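Local coordinates for putative alpha-galactosidase (Bacteroides fragilis, PDB 4NZJ), which probably releases terminal, non-reducing alpha-D-galactose residues from alpha-D-galactosides by hydrolysis, as a glycosyl hydrolase of family 27 with a TIM-barrel catalytic domain, at residues T99-W104 and A355-S360; N316-L321 and S349-M354. All coordinates share one frame; numbering follows the deposited sequence.

Interaction 1: T99-W104 and A355-S360; sequences TPPMGW and ASPLLS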
# COMPACT_ATOMS: atom_id res chain seq x y z
N THR A 99 6.38 -3.33 -5.77
CA THR A 99 5.25 -2.41 -5.92
C THR A 99 4.85 -1.90 -4.54
O THR A 99 5.22 -2.50 -3.53
CB THR A 99 4.03 -3.11 -6.56
OG1 THR A 99 3.56 -4.15 -5.70
CG2 THR A 99 4.39 -3.69 -7.92
N PRO A 100 4.10 -0.79 -4.46
CA PRO A 100 3.74 -0.29 -3.13
C PRO A 100 2.91 -1.29 -2.33
O PRO A 100 2.12 -2.05 -2.91
CB PRO A 100 2.91 0.96 -3.43
CG PRO A 100 3.39 1.41 -4.77
CD PRO A 100 3.71 0.15 -5.53
N PRO A 101 3.08 -1.30 -1.00
CA PRO A 101 2.29 -2.23 -0.18
C PRO A 101 0.82 -1.81 -0.10
O PRO A 101 0.52 -0.62 -0.05
CB PRO A 101 2.95 -2.14 1.19
CG PRO A 101 3.53 -0.77 1.23
CD PRO A 101 3.91 -0.41 -0.18
N MSE A 102 -0.07 -2.79 -0.09
CA MSE A 102 -1.50 -2.55 0.04
C MSE A 102 -2.01 -3.36 1.20
O MSE A 102 -1.59 -4.51 1.40
CB MSE A 102 -2.21 -3.00 -1.23
CG MSE A 102 -1.69 -2.31 -2.48
SE MSE A 102 -2.59 -3.00 -4.08
CE MSE A 102 -4.45 -2.74 -3.51
N GLY A 103 -2.93 -2.79 1.97
CA GLY A 103 -3.45 -3.49 3.14
C GLY A 103 -4.25 -2.61 4.07
O GLY A 103 -4.95 -1.69 3.64
N TRP A 104 -4.13 -2.91 5.36
CA TRP A 104 -4.96 -2.32 6.40
C TRP A 104 -4.14 -2.16 7.68
O TRP A 104 -3.32 -3.02 8.00
CB TRP A 104 -6.16 -3.22 6.66
CG TRP A 104 -7.04 -2.86 7.82
CD1 TRP A 104 -8.05 -1.96 7.82
CD2 TRP A 104 -7.00 -3.44 9.13
NE1 TRP A 104 -8.65 -1.92 9.06
CE2 TRP A 104 -8.02 -2.82 9.88
CE3 TRP A 104 -6.20 -4.42 9.74
CZ2 TRP A 104 -8.28 -3.16 11.22
CZ3 TRP A 104 -6.45 -4.74 11.08
CH2 TRP A 104 -7.49 -4.12 11.80
N ALA A 355 2.26 6.49 -6.29
CA ALA A 355 2.87 5.21 -5.92
C ALA A 355 2.99 5.12 -4.40
O ALA A 355 4.03 4.71 -3.86
CB ALA A 355 4.23 5.05 -6.60
N SER A 356 1.91 5.48 -3.72
CA SER A 356 1.86 5.47 -2.27
C SER A 356 1.46 4.09 -1.77
O SER A 356 0.73 3.37 -2.44
CB SER A 356 0.82 6.47 -1.77
OG SER A 356 1.09 7.77 -2.24
N PRO A 357 1.93 3.73 -0.56
CA PRO A 357 1.28 2.62 0.13
C PRO A 357 -0.22 2.86 0.15
O PRO A 357 -0.66 4.01 0.29
CB PRO A 357 1.86 2.72 1.54
CG PRO A 357 3.20 3.34 1.35
CD PRO A 357 3.01 4.33 0.23
N LEU A 358 -1.00 1.80 -0.05
CA LEU A 358 -2.46 1.87 0.02
C LEU A 358 -2.92 1.09 1.24
O LEU A 358 -3.33 -0.06 1.14
CB LEU A 358 -3.11 1.31 -1.25
CG LEU A 358 -2.68 1.96 -2.57
CD1 LEU A 358 -3.33 1.27 -3.76
CD2 LEU A 358 -3.00 3.44 -2.57
N LEU A 359 -2.81 1.74 2.40
CA LEU A 359 -3.12 1.10 3.68
C LEU A 359 -4.37 1.76 4.24
O LEU A 359 -4.33 2.92 4.65
CB LEU A 359 -1.95 1.24 4.65
CG LEU A 359 -0.63 0.57 4.22
CD1 LEU A 359 0.49 0.87 5.20
CD2 LEU A 359 -0.81 -0.93 4.07
N SER A 360 -5.48 1.03 4.23
CA SER A 360 -6.73 1.57 4.75
C SER A 360 -6.71 1.65 6.26
O SER A 360 -6.26 0.72 6.93
CB SER A 360 -7.91 0.71 4.31
OG SER A 360 -9.11 1.22 4.88
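The carbonyl oxygen of G103 takes the backbone N-H of S360 at 2.8 Å, O to N, and also receives the CA-H of L359. The same pairing recurs one step back, where L358 O accepts from G103 N (2.9 Å) and is approached by the CA-H of selenomethionine M102. P101 O, gripped by L358 N nearly end-on (C=O...N 162°), begins this parallel register of M102 with L358, G103 with L359 and W104 with S360. The strands run 14° apart.

On one face, M102 and L358 lie side by side and point the same way, M102 CG resting 4.1 Å from L358 CB; M102 then bends at its last torsion, which carries its methyl CE to L358 CD1. Farther along this face, the W104 indole, its CG turned anti to the backbone N (chi1 172°) and hence beside the carbonyl carbon, brings CD1 to 3.3 Å from S360 O, at a slant to the ring. Its NE1 donates to N362 O, while S360 OG bonds N362 N. On the other face G103 has no side chain, and L359 CD2 settles over its backbone, 3.5 Å from G103 N. Ahead of the strands, the P101 ring runs alongside that of P357, and P100 CB lies against S356 O.

This is the seam that closes the eight-stranded barrel, joining its first strand to its last. Strand 138-140 hydrogen-bonds to the far edge of 102-105, L359 pairs with L321 after strand 315-317, I381 of helix 378-384 packs on M102, and helix 116-128 meets the W104 indole.

Interaction 2: N316-L321 and S349-M354; sequences NDPDML and SLWCMM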
# COMPACT_ATOMS: atom_id res chain seq x y z
N ASN A 316 7.66 6.67 -0.72
CA ASN A 316 7.21 7.75 0.14
C ASN A 316 5.84 7.38 0.69
O ASN A 316 4.93 7.05 -0.08
CB ASN A 316 7.10 9.07 -0.62
CG ASN A 316 8.45 9.65 -1.01
OD1 ASN A 316 9.35 9.79 -0.17
ND2 ASN A 316 8.59 10.04 -2.27
N ASP A 317 5.67 7.47 2.00
CA ASP A 317 4.43 7.07 2.67
C ASP A 317 3.68 8.32 3.15
O ASP A 317 4.09 8.95 4.12
CB ASP A 317 4.78 6.13 3.82
CG ASP A 317 3.57 5.62 4.58
OD1 ASP A 317 2.40 5.93 4.22
OD2 ASP A 317 3.80 4.90 5.58
N PRO A 318 2.57 8.68 2.48
CA PRO A 318 1.77 9.84 2.87
C PRO A 318 0.68 9.50 3.91
O PRO A 318 -0.28 10.26 4.06
CB PRO A 318 1.15 10.28 1.55
CG PRO A 318 1.00 9.02 0.77
CD PRO A 318 2.02 8.03 1.27
N ASP A 319 0.85 8.37 4.59
CA ASP A 319 -0.04 7.91 5.65
C ASP A 319 -1.30 7.23 5.07
O ASP A 319 -1.45 7.07 3.85
CB ASP A 319 -0.36 9.02 6.67
CG ASP A 319 -0.67 8.48 8.09
OD1 ASP A 319 -0.73 7.24 8.28
OD2 ASP A 319 -0.88 9.31 9.01
N MSE A 320 -2.16 6.82 5.99
CA MSE A 320 -3.28 5.94 5.66
C MSE A 320 -4.30 6.51 4.71
O MSE A 320 -4.45 7.72 4.56
CB MSE A 320 -3.98 5.55 6.95
CG MSE A 320 -4.50 6.76 7.71
SE MSE A 320 -5.72 6.13 9.11
CE MSE A 320 -6.19 7.86 9.91
N LEU A 321 -5.01 5.60 4.04
CA LEU A 321 -6.20 5.95 3.30
C LEU A 321 -7.35 6.14 4.30
O LEU A 321 -7.68 5.22 5.05
CB LEU A 321 -6.57 4.86 2.30
CG LEU A 321 -5.64 4.69 1.11
CD1 LEU A 321 -5.93 3.39 0.40
CD2 LEU A 321 -5.76 5.87 0.17
N SER A 349 -7.30 8.24 -5.65
CA SER A 349 -6.70 8.42 -6.99
C SER A 349 -5.28 8.95 -6.92
O SER A 349 -4.41 8.48 -7.64
CB SER A 349 -7.56 9.36 -7.83
OG SER A 349 -8.87 8.85 -7.96
N LEU A 350 -5.06 9.94 -6.07
CA LEU A 350 -3.75 10.57 -5.99
C LEU A 350 -2.75 9.70 -5.23
O LEU A 350 -1.59 9.64 -5.61
CB LEU A 350 -3.87 11.97 -5.38
CG LEU A 350 -4.57 12.96 -6.34
CD1 LEU A 350 -4.96 14.25 -5.63
CD2 LEU A 350 -3.71 13.25 -7.57
N TRP A 351 -3.20 9.00 -4.19
CA TRP A 351 -2.35 7.99 -3.55
C TRP A 351 -1.92 6.93 -4.59
O TRP A 351 -0.78 6.47 -4.60
CB TRP A 351 -3.08 7.33 -2.38
CG TRP A 351 -2.82 7.92 -1.00
CD1 TRP A 351 -2.45 7.22 0.11
CD2 TRP A 351 -2.92 9.30 -0.59
NE1 TRP A 351 -2.33 8.06 1.19
CE2 TRP A 351 -2.60 9.34 0.79
CE3 TRP A 351 -3.26 10.49 -1.24
CZ2 TRP A 351 -2.59 10.54 1.52
CZ3 TRP A 351 -3.25 11.68 -0.51
CH2 TRP A 351 -2.92 11.69 0.86
N CYS A 352 -2.82 6.58 -5.50
CA CYS A 352 -2.46 5.65 -6.57
C CYS A 352 -1.40 6.25 -7.49
O CYS A 352 -0.37 5.63 -7.76
CB CYS A 352 -3.69 5.19 -7.36
SG CYS A 352 -4.71 4.00 -6.45
N MSE A 353 -1.65 7.48 -7.96
CA MSE A 353 -0.71 8.18 -8.85
C MSE A 353 0.65 8.39 -8.24
O MSE A 353 1.65 8.35 -8.94
CB MSE A 353 -1.25 9.56 -9.23
CG MSE A 353 -2.48 9.50 -10.12
SE MSE A 353 -2.05 8.95 -11.95
CE MSE A 353 -1.07 10.56 -12.51
N MSE A 354 0.69 8.63 -6.93
CA MSE A 354 1.96 8.91 -6.22
C MSE A 354 2.71 7.65 -5.82
O MSE A 354 3.73 7.73 -5.13
CB MSE A 354 1.67 9.76 -4.98
CG MSE A 354 1.18 11.15 -5.36
SE MSE A 354 0.96 12.31 -3.78
CE MSE A 354 -0.14 11.14 -2.66
O HOH W 1 3.81 8.35 -2.28
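P318 lays its ring over one face of the W351 indole: CG stands 3.7 Å from the centroid of the five-membered ring, 24° off its normal, in a CH-pi contact, while CB reaches across to CZ2 of the benzene half. The methyl CE of selenomethionine M354 is on the same face, near the rim, brought there by a bend at the last torsion of its chain (chi3 -51°), and it also touches P318 CG at 4.2 Å. L321 approaches the pyrrole end obliquely, its CD2 3.6 Å from W351 CD1. Outside the two segments, H347 meets W351 edge-to-face.

At the rim of the indole the contact turns polar. W351 NE1 donates to the backbone oxygen of D319 at 3.0 Å, an almost straight bond (N-H...O 173°) lying in the ring plane, which fixes the rotation of the indole against the turn. P318 O, by contrast, is buried against W351 CZ2 and has no hydrogen-bonding partner in the model. The turn that offers D319 O is itself braced from within: D317 OD1, met from above its carboxylate plane, accepts D319 N at 2.9 Å. D319 OD2 is held by the backbone N of I279. At the other margin a water lies between the two backbones, 2.8 Å from N316 O and 2.9 Å from M354 O.

The D317-D319 bond defines an Asx turn, here directly following barrel strand 315-317. W351, in the last turn of helix 341-353, packs against the loop that leaves this strand, so that the helix is held to the loop following its own strand, as in a beta/alpha unit of the TIM barrel.

From the N terminus, the chain enters the barrel through 99-104, which waits some 250 residues for its partner 355-360; interaction 1 thus closes the large loop containing the other six barrel strands. Interaction 2 is nested within it, closing a shorter loop of 27 residues between 316-321 and 349-354. Helix 341-353 then ends in a Schellman motif with A355 as its C-prime residue and leads straight into strand 358-360, so the second contact passes directly into the first. They touch where L321 N meets L359 O, a probable hydrogen bond, and where P357 packs on N316. One contact joins the first barrel strand to the eighth, the other holds helix 341-353 to the loop after the seventh.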